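Long-range contacts in zebrafish RNase5 (PDB 3LJE), which probably cleaves RNA as a small secreted ribonuclease of the pancreatic family, related to the angiogenins: residues V48-I52 and H118-G122; I59-C63 and L109-W115. All blocks are in the same frame, centred on the assembly; numbering follows the deposited sequence.

Contact 1 of 2, residues V48-I52 and H118-G122; sequences VNTFI and HYDEG. With SO4 (sulfate ion), chain C.
Asn-49 offers its CA to Glu-121 OE2, 3.3 Å away, while its amide turns to Lys-46 and Gln-17. Thr-50 then takes both carboxylate oxygens: its backbone N donates to Glu-121 OE2 (2.7 Å, 156° at the hydrogen) on the syn side, and its OG1 makes a very short 2.5 Å bond to Glu-121 OE1. The two anchors fix the carboxylate's rotation, and OG1 also pairs with Thr-84. A chi1 of -59° puts Thr-50 OG1 beside the backbone N, facing the carboxylate, and CG2 anti to N, 3.5 Å from Tyr-119 OH; CB meets Tyr-119 CE2. Ile-52 CD1 reaches Tyr-119 CD1 at 3.9 Å. The tyrosine ring also meets that of His-18. An alanine here in place of Tyr-119 would probably open a gap beside Thr-50 and Ile-52 and deprive the His-18 ring of its neighbour. Tyr-119 N also donates almost straight (172°) to sulfate O2 at 3.0 Å, and His-18 and Lys-46 bind the same ion, as expected of the phosphate site in pancreatic ribonucleases. Thr-50 probably corresponds to the family's pyrimidine-reading threonine; with its N and OG1 engaged by Glu-121, the base pocket is probably obstructed, as in angiogenin.

Contact 2 of 2, residues I59-C63 and L109-W115; sequences ITTVC and LGCDKGW
A disulfide, Cys-63 SG to Cys-111 SG at 2.0 Å, ties the C-terminal end of segment 59-63 to the end of strand 97-112, one of the cross-links of the ribonuclease A fold. Its negative chi3, -79°, gives the bridge a left-handed twist. Around it, Cys-63 CB comes within 3.4 Å of Gly-114 O, and the sulfur lies beside the backbone of Trp-115. On the inner side Leu-109 crosses Val-62 and Ile-59 at about right angles: its CD1 touches Val-62 CB at 3.7 Å and Ile-59 CG2 at 3.8 Å. In Thr-60, chi1 of -65° sets OG1 beside N, where it bonds Lys-56 O, and CG2 anti to N, 3.4 Å from Gly-114 O. A water donates to both Thr-60 O and Gly-114 O, the latter at 2.7 Å, joining two carbonyls that could not bond to each other.

Further out, backbone bonds from Val-62 N to Ile-59 O and from Cys-63 N to Thr-60 O hold the cysteine in place. On the 109-115 side, a type I' turn from Asp-112 to Trp-115 presents Gly-114, whose positive phi suits glycine. Tyr-11 meets the Trp-115 ring edge-to-face; Arg-10 pairs with Asp-112 OD2 and Asp-6 with Lys-113 NZ. Within the turn, Lys-113 NZ bridges to Asp-112 OD1 at 2.8 Å, on the syn side and 30° out of the carboxylate plane.

In the fold
Contact 1 is buried near the middle of the chain and combines a carboxylate held by Thr-50, Tyr-119 packed on Thr-50 and Ile-52, and a sulfate nearby; contact 2, only partly buried, its centre about 13 Å from that of the chain, relies on a covalent bridge, aliphatic packing and a shared water. Their centres are about 14 Å apart, yet the two use neighbouring elements: strands 97-112 and 115-119 pair in one sheet, with His-118 O probably hydrogen-bonded to Gly-110 N, and strand 48-52 leads in the chain to helix 56-60. Apolar side chains join them further, Tyr-119 CD1 on Leu-109 CD2 and Ile-52 CG2 on Ile-59 CD1. Along the sequence, contact 2 is nested within the loop that contact 1 closes.

Contact 1 of 2, residues V48-I52 and H118-G122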
ATOM      1  N   VAL A  48       7.838   5.312  -4.954  1.00 18.63           N
ATOM      2  CA  VAL A  48       7.035   4.119  -5.439  1.00 17.69           C
ATOM      3  C   VAL A  48       5.943   3.860  -4.431  1.00 15.62           C
ATOM      4  O   VAL A  48       6.173   3.879  -3.203  1.00 16.80           O
ATOM      5  CB  VAL A  48       7.898   2.896  -5.812  0.50 17.32           C
ATOM      6  CG1 VAL A  48       7.015   1.707  -6.151  0.50 14.24           C
ATOM      7  CG2 VAL A  48       8.823   3.218  -6.987  0.50 17.83           C
ATOM      8  N   ASN A  49       4.689   3.620  -4.893  1.00 15.75           N
ATOM      9  CA  ASN A  49       3.701   3.296  -3.887  1.00 14.62           C
ATOM     10  C   ASN A  49       2.660   2.403  -4.577  1.00 16.52           C
ATOM     11  O   ASN A  49       2.038   2.776  -5.593  1.00 14.59           O
ATOM     12  CB  ASN A  49       3.001   4.583  -3.392  1.00 15.53           C
ATOM     13  CG  ASN A  49       2.019   4.298  -2.269  1.00 16.15           C
ATOM     14  OD1 ASN A  49       2.414   4.239  -1.100  1.00 16.44           O
ATOM     15  ND2 ASN A  49       0.723   4.052  -2.627  1.00 16.37           N
ATOM     16  N   THR A  50       2.480   1.224  -3.993  1.00 14.17           N
ATOM     17  CA  THR A  50       1.498   0.354  -4.554  1.00 14.62           C
ATOM     18  C   THR A  50       0.149   0.386  -3.834  1.00 14.03           C
ATOM     19  O   THR A  50       0.056   0.266  -2.603  1.00 14.65           O
ATOM     20  CB  THR A  50       2.097  -1.135  -4.463  1.00 16.91           C
ATOM     21  OG1 THR A  50       3.300  -1.100  -5.198  1.00 15.22           O
ATOM     22  CG2 THR A  50       1.032  -2.239  -4.986  1.00 16.25           C
ATOM     23  N   PHE A  51      -0.919   0.357  -4.646  1.00 12.50           N
ATOM     24  CA  PHE A  51      -2.274   0.216  -4.136  1.00 13.21           C
ATOM     25  C   PHE A  51      -2.800  -1.201  -4.444  1.00 13.40           C
ATOM     26  O   PHE A  51      -2.802  -1.627  -5.607  1.00 13.33           O
ATOM     27  CB  PHE A  51      -3.207   1.234  -4.852  1.00 14.67           C
ATOM     28  CG  PHE A  51      -2.823   2.652  -4.520  1.00 13.02           C
ATOM     29  CD1 PHE A  51      -3.320   3.228  -3.304  1.00 11.19           C
ATOM     30  CD2 PHE A  51      -1.965   3.388  -5.372  1.00 13.83           C
ATOM     31  CE1 PHE A  51      -2.924   4.582  -2.963  1.00 13.47           C
ATOM     32  CE2 PHE A  51      -1.615   4.719  -5.036  1.00 15.76           C
ATOM     33  CZ  PHE A  51      -2.090   5.296  -3.845  1.00 13.14           C
ATOM     34  N   ILE A  52      -3.199  -1.902  -3.408  1.00 13.67           N
ATOM     35  CA  ILE A  52      -3.720  -3.250  -3.576  1.00 14.46           C
ATOM     36  C   ILE A  52      -5.215  -3.029  -3.924  1.00 14.35           C
ATOM     37  O   ILE A  52      -5.987  -2.366  -3.170  1.00 14.55           O
ATOM     38  CB  ILE A  52      -3.656  -4.028  -2.264  1.00 13.93           C
ATOM     39  CG1 ILE A  52      -2.154  -4.100  -1.784  1.00 14.42           C
ATOM     40  CG2 ILE A  52      -4.321  -5.480  -2.475  1.00 12.30           C
ATOM     41  CD1 ILE A  52      -2.133  -4.519  -0.220  1.00 16.22           C
ATOM     42  N   HIS A 118       2.076  -2.642   7.170  1.00 20.39           N
ATOM     43  CA  HIS A 118       3.128  -2.237   6.277  1.00 19.64           C
ATOM     44  C   HIS A 118       2.991  -3.039   4.983  1.00 18.09           C
ATOM     45  O   HIS A 118       2.572  -4.191   5.021  1.00 18.31           O
ATOM     46  CB  HIS A 118       4.499  -2.559   6.988  1.00 21.82           C
ATOM     47  CG  HIS A 118       5.689  -2.464   6.105  1.00 26.07           C
ATOM     48  ND1 HIS A 118       6.254  -1.253   5.739  1.00 26.43           N
ATOM     49  CD2 HIS A 118       6.426  -3.437   5.481  1.00 26.02           C
ATOM     50  CE1 HIS A 118       7.285  -1.473   4.931  1.00 26.60           C
ATOM     51  NE2 HIS A 118       7.412  -2.784   4.759  1.00 29.01           N
ATOM     52  N   TYR A 119       3.343  -2.410   3.888  1.00 19.12           N
ATOM     53  CA  TYR A 119       3.364  -3.042   2.573  1.00 17.90           C
ATOM     54  C   TYR A 119       4.792  -3.135   2.118  1.00 19.14           C
ATOM     55  O   TYR A 119       5.517  -2.126   2.074  1.00 18.35           O
ATOM     56  CB  TYR A 119       2.563  -2.236   1.538  1.00 18.28           C
ATOM     57  CG  TYR A 119       2.612  -2.944   0.156  1.00 17.55           C
ATOM     58  CD1 TYR A 119       1.761  -4.033  -0.102  1.00 20.11           C
ATOM     59  CD2 TYR A 119       3.492  -2.557  -0.840  1.00 15.79           C
ATOM     60  CE1 TYR A 119       1.795  -4.723  -1.313  1.00 20.56           C
ATOM     61  CE2 TYR A 119       3.493  -3.229  -2.089  1.00 16.41           C
ATOM     62  CZ  TYR A 119       2.636  -4.316  -2.272  1.00 20.31           C
ATOM     63  OH  TYR A 119       2.645  -4.985  -3.469  1.00 21.64           O
ATOM     64  N   ASP A 120       5.278  -4.298   1.738  1.00 17.42           N
ATOM     65  CA  ASP A 120       6.656  -4.394   1.247  1.00 19.35           C
ATOM     66  C   ASP A 120       6.682  -4.170  -0.266  1.00 18.66           C
ATOM     67  O   ASP A 120       6.183  -5.001  -1.009  1.00 20.69           O
ATOM     68  CB  ASP A 120       7.235  -5.766   1.588  1.00 22.25           C
ATOM     69  CG  ASP A 120       8.692  -5.963   1.203  1.00 25.66           C
ATOM     70  OD1 ASP A 120       9.261  -5.075   0.530  1.00 29.64           O
ATOM     71  OD2 ASP A 120       9.277  -7.014   1.579  1.00 30.81           O
ATOM     72  N   GLU A 121       7.274  -3.049  -0.718  1.00 17.99           N
ATOM     73  CA  GLU A 121       7.316  -2.751  -2.176  1.00 20.35           C
ATOM     74  C   GLU A 121       8.292  -3.661  -2.926  1.00 25.40           C
ATOM     75  O   GLU A 121       8.197  -3.804  -4.148  1.00 28.43           O
ATOM     76  CB  GLU A 121       7.721  -1.298  -2.469  1.00 21.10           C
ATOM     77  CG  GLU A 121       6.735  -0.249  -1.968  1.00 17.16           C
ATOM     78  CD  GLU A 121       5.425  -0.184  -2.751  1.00 15.04           C
ATOM     79  OE1 GLU A 121       5.337  -0.806  -3.827  1.00 17.59           O
ATOM     80  OE2 GLU A 121       4.480   0.489  -2.266  1.00 17.25           O
ATOM     81  N   GLY A 122       9.235  -4.275  -2.232  1.00 29.09           N
ATOM     82  CA  GLY A 122      10.151  -5.182  -2.930  1.00 34.38           C
ATOM     83  C   GLY A 122      11.536  -4.527  -2.997  1.00 37.47           C
ATOM     84  O   GLY A 122      11.610  -3.252  -2.825  1.00 40.71           O
TER
HETATM   85  S   SO4 C1000       4.990   1.465   3.651  0.89 44.49           S
HETATM   86  O1  SO4 C1000       5.905   0.799   2.527  0.89 40.13           O
HETATM   87  O2  SO4 C1000       3.941   0.504   4.292  0.89 31.93           O
HETATM   88  O3  SO4 C1000       5.895   2.021   4.743  0.89 41.74           O
HETATM   89  O4  SO4 C1000       4.313   2.688   2.909  0.89 35.25           O

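Contact 2 of 2, residues I59-C63 and L109-W115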
ATOM      1  N   ILE A  59      -7.691  -8.148   2.456  1.00 17.07           N
ATOM      2  CA  ILE A  59      -6.226  -7.964   2.569  1.00 16.65           C
ATOM      3  C   ILE A  59      -5.823  -8.371   4.008  1.00 17.39           C
ATOM      4  O   ILE A  59      -4.748  -8.991   4.186  1.00 16.07           O
ATOM      5  CB  ILE A  59      -5.869  -6.498   2.334  1.00 17.73           C
ATOM      6  CG1 ILE A  59      -6.117  -6.162   0.840  1.00 17.85           C
ATOM      7  CG2 ILE A  59      -4.374  -6.200   2.619  1.00 15.92           C
ATOM      8  CD1 ILE A  59      -6.077  -4.626   0.603  1.00 20.78           C
ATOM      9  N   THR A  60      -6.660  -8.047   4.980  1.00 16.21           N
ATOM     10  CA  THR A  60      -6.317  -8.381   6.389  1.00 18.85           C
ATOM     11  C   THR A  60      -6.158  -9.911   6.598  1.00 21.22           C
ATOM     12  O   THR A  60      -5.418 -10.351   7.501  1.00 21.67           O
ATOM     13  CB  THR A  60      -7.367  -7.694   7.313  1.00 19.67           C
ATOM     14  OG1 THR A  60      -7.191  -6.282   7.155  1.00 20.38           O
ATOM     15  CG2 THR A  60      -7.185  -8.070   8.844  1.00 19.39           C
ATOM     16  N   THR A  61      -6.858 -10.726   5.791  1.00 19.71           N
ATOM     17  CA  THR A  61      -6.694 -12.204   5.898  1.00 19.09           C
ATOM     18  C   THR A  61      -5.241 -12.636   5.643  1.00 18.86           C
ATOM     19  O   THR A  61      -4.861 -13.715   6.072  1.00 18.04           O
ATOM     20  CB  THR A  61      -7.611 -13.027   4.869  1.00 18.39           C
ATOM     21  OG1 THR A  61      -7.214 -12.758   3.514  1.00 19.25           O
ATOM     22  CG2 THR A  61      -9.112 -12.657   5.118  1.00 20.65           C
ATOM     23  N   VAL A  62      -4.460 -11.808   4.941  1.00 17.68           N
ATOM     24  CA  VAL A  62      -3.032 -12.162   4.782  1.00 18.53           C
ATOM     25  C   VAL A  62      -2.334 -12.185   6.172  1.00 20.33           C
ATOM     26  O   VAL A  62      -1.353 -12.958   6.395  1.00 19.43           O
ATOM     27  CB  VAL A  62      -2.313 -11.162   3.860  1.00 17.51           C
ATOM     28  CG1 VAL A  62      -0.782 -11.522   3.687  1.00 15.71           C
ATOM     29  CG2 VAL A  62      -2.962 -11.320   2.461  1.00 17.35           C
ATOM     30  N   CYS A  63      -2.851 -11.375   7.087  1.00 18.83           N
ATOM     31  CA  CYS A  63      -2.268 -11.315   8.431  1.00 22.81           C
ATOM     32  C   CYS A  63      -2.963 -12.374   9.301  1.00 25.14           C
ATOM     33  O   CYS A  63      -2.734 -12.426  10.529  1.00 25.50           O
ATOM     34  CB  CYS A  63      -2.506  -9.933   9.074  1.00 20.86           C
ATOM     35  SG  CYS A  63      -1.483  -8.658   8.305  1.00 21.18           S
ATOM     36  N   LEU A 109       3.192  -8.386   3.497  1.00 14.93           N
ATOM     37  CA  LEU A 109       2.790  -7.378   4.481  1.00 16.66           C
ATOM     38  C   LEU A 109       3.460  -7.531   5.832  1.00 17.43           C
ATOM     39  O   LEU A 109       3.823  -8.660   6.197  1.00 18.93           O
ATOM     40  CB  LEU A 109       1.309  -7.550   4.752  1.00 15.89           C
ATOM     41  CG  LEU A 109       0.337  -7.559   3.520  1.00 15.84           C
ATOM     42  CD1 LEU A 109      -1.168  -7.687   4.037  1.00 15.67           C
ATOM     43  CD2 LEU A 109       0.622  -6.343   2.613  1.00 15.54           C
ATOM     44  N   GLY A 110       3.636  -6.417   6.531  1.00 17.46           N
ATOM     45  CA  GLY A 110       4.025  -6.449   7.951  1.00 17.16           C
ATOM     46  C   GLY A 110       2.671  -6.483   8.613  1.00 19.46           C
ATOM     47  O   GLY A 110       1.678  -5.824   8.145  1.00 19.64           O
ATOM     48  N   CYS A 111       2.554  -7.263   9.693  1.00 19.12           N
ATOM     49  CA  CYS A 111       1.315  -7.434  10.432  1.00 21.45           C
ATOM     50  C   CYS A 111       1.587  -7.271  11.928  1.00 23.58           C
ATOM     51  O   CYS A 111       2.674  -7.611  12.405  1.00 23.93           O
ATOM     52  CB  CYS A 111       0.787  -8.859  10.250  1.00 21.49           C
ATOM     53  SG  CYS A 111       0.445  -9.312   8.506  1.00 20.01           S
ATOM     54  N   ASP A 112       0.595  -6.782  12.627  1.00 24.93           N
ATOM     55  CA  ASP A 112       0.718  -6.592  14.077  1.00 26.62           C
ATOM     56  C   ASP A 112      -0.576  -6.985  14.750  1.00 26.75           C
ATOM     57  O   ASP A 112      -1.645  -6.378  14.560  1.00 25.34           O
ATOM     58  CB  ASP A 112       1.121  -5.146  14.406  1.00 28.62           C
ATOM     59  CG  ASP A 112       1.585  -4.995  15.891  1.00 32.41           C
ATOM     60  OD1 ASP A 112       1.330  -5.918  16.712  1.00 32.29           O
ATOM     61  OD2 ASP A 112       2.190  -3.973  16.168  1.00 32.66           O
ATOM     62  N   LYS A 113      -0.486  -8.075  15.522  1.00 26.82           N
ATOM     63  CA  LYS A 113      -1.668  -8.600  16.211  1.00 28.51           C
ATOM     64  C   LYS A 113      -2.850  -8.871  15.259  1.00 27.16           C
ATOM     65  O   LYS A 113      -3.990  -8.657  15.656  1.00 26.64           O
ATOM     66  CB  LYS A 113      -2.130  -7.632  17.320  1.00 31.67           C
ATOM     67  CG  LYS A 113      -1.097  -7.425  18.538  1.00 35.10           C
ATOM     68  CD  LYS A 113      -1.526  -6.248  19.461  1.00 36.06           C
ATOM     69  CE  LYS A 113      -0.374  -5.618  20.265  1.00 39.66           C
ATOM     70  NZ  LYS A 113       0.829  -5.146  19.373  1.00 40.87           N
ATOM     71  N   GLY A 114      -2.557  -9.379  14.052  1.00 25.72           N
ATOM     72  CA  GLY A 114      -3.557  -9.730  13.068  1.00 25.37           C
ATOM     73  C   GLY A 114      -3.937  -8.564  12.111  1.00 25.23           C
ATOM     74  O   GLY A 114      -4.832  -8.742  11.235  1.00 26.88           O
ATOM     75  N   TRP A 115      -3.345  -7.380  12.292  1.00 22.58           N
ATOM     76  CA  TRP A 115      -3.738  -6.226  11.375  1.00 22.24           C
ATOM     77  C   TRP A 115      -2.599  -5.838  10.483  1.00 20.60           C
ATOM     78  O   TRP A 115      -1.426  -5.795  10.925  1.00 20.85           O
ATOM     79  CB  TRP A 115      -4.086  -4.980  12.191  1.00 23.58           C
ATOM     80  CG  TRP A 115      -5.174  -5.233  13.159  1.00 27.03           C
ATOM     81  CD1 TRP A 115      -5.057  -5.620  14.497  1.00 29.55           C
ATOM     82  CD2 TRP A 115      -6.553  -5.254  12.851  1.00 29.40           C
ATOM     83  NE1 TRP A 115      -6.312  -5.883  15.013  1.00 31.18           N
ATOM     84  CE2 TRP A 115      -7.248  -5.662  14.037  1.00 31.42           C
ATOM     85  CE3 TRP A 115      -7.279  -4.974  11.693  1.00 28.70           C
ATOM     86  CZ2 TRP A 115      -8.649  -5.788  14.073  1.00 32.78           C
ATOM     87  CZ3 TRP A 115      -8.650  -5.097  11.704  1.00 32.46           C
ATOM     88  CH2 TRP A 115      -9.335  -5.503  12.891  1.00 33.65           C
TER
HETATM   89  O   HOH W   1      -6.000 -11.102  10.516  1.00 33.38           O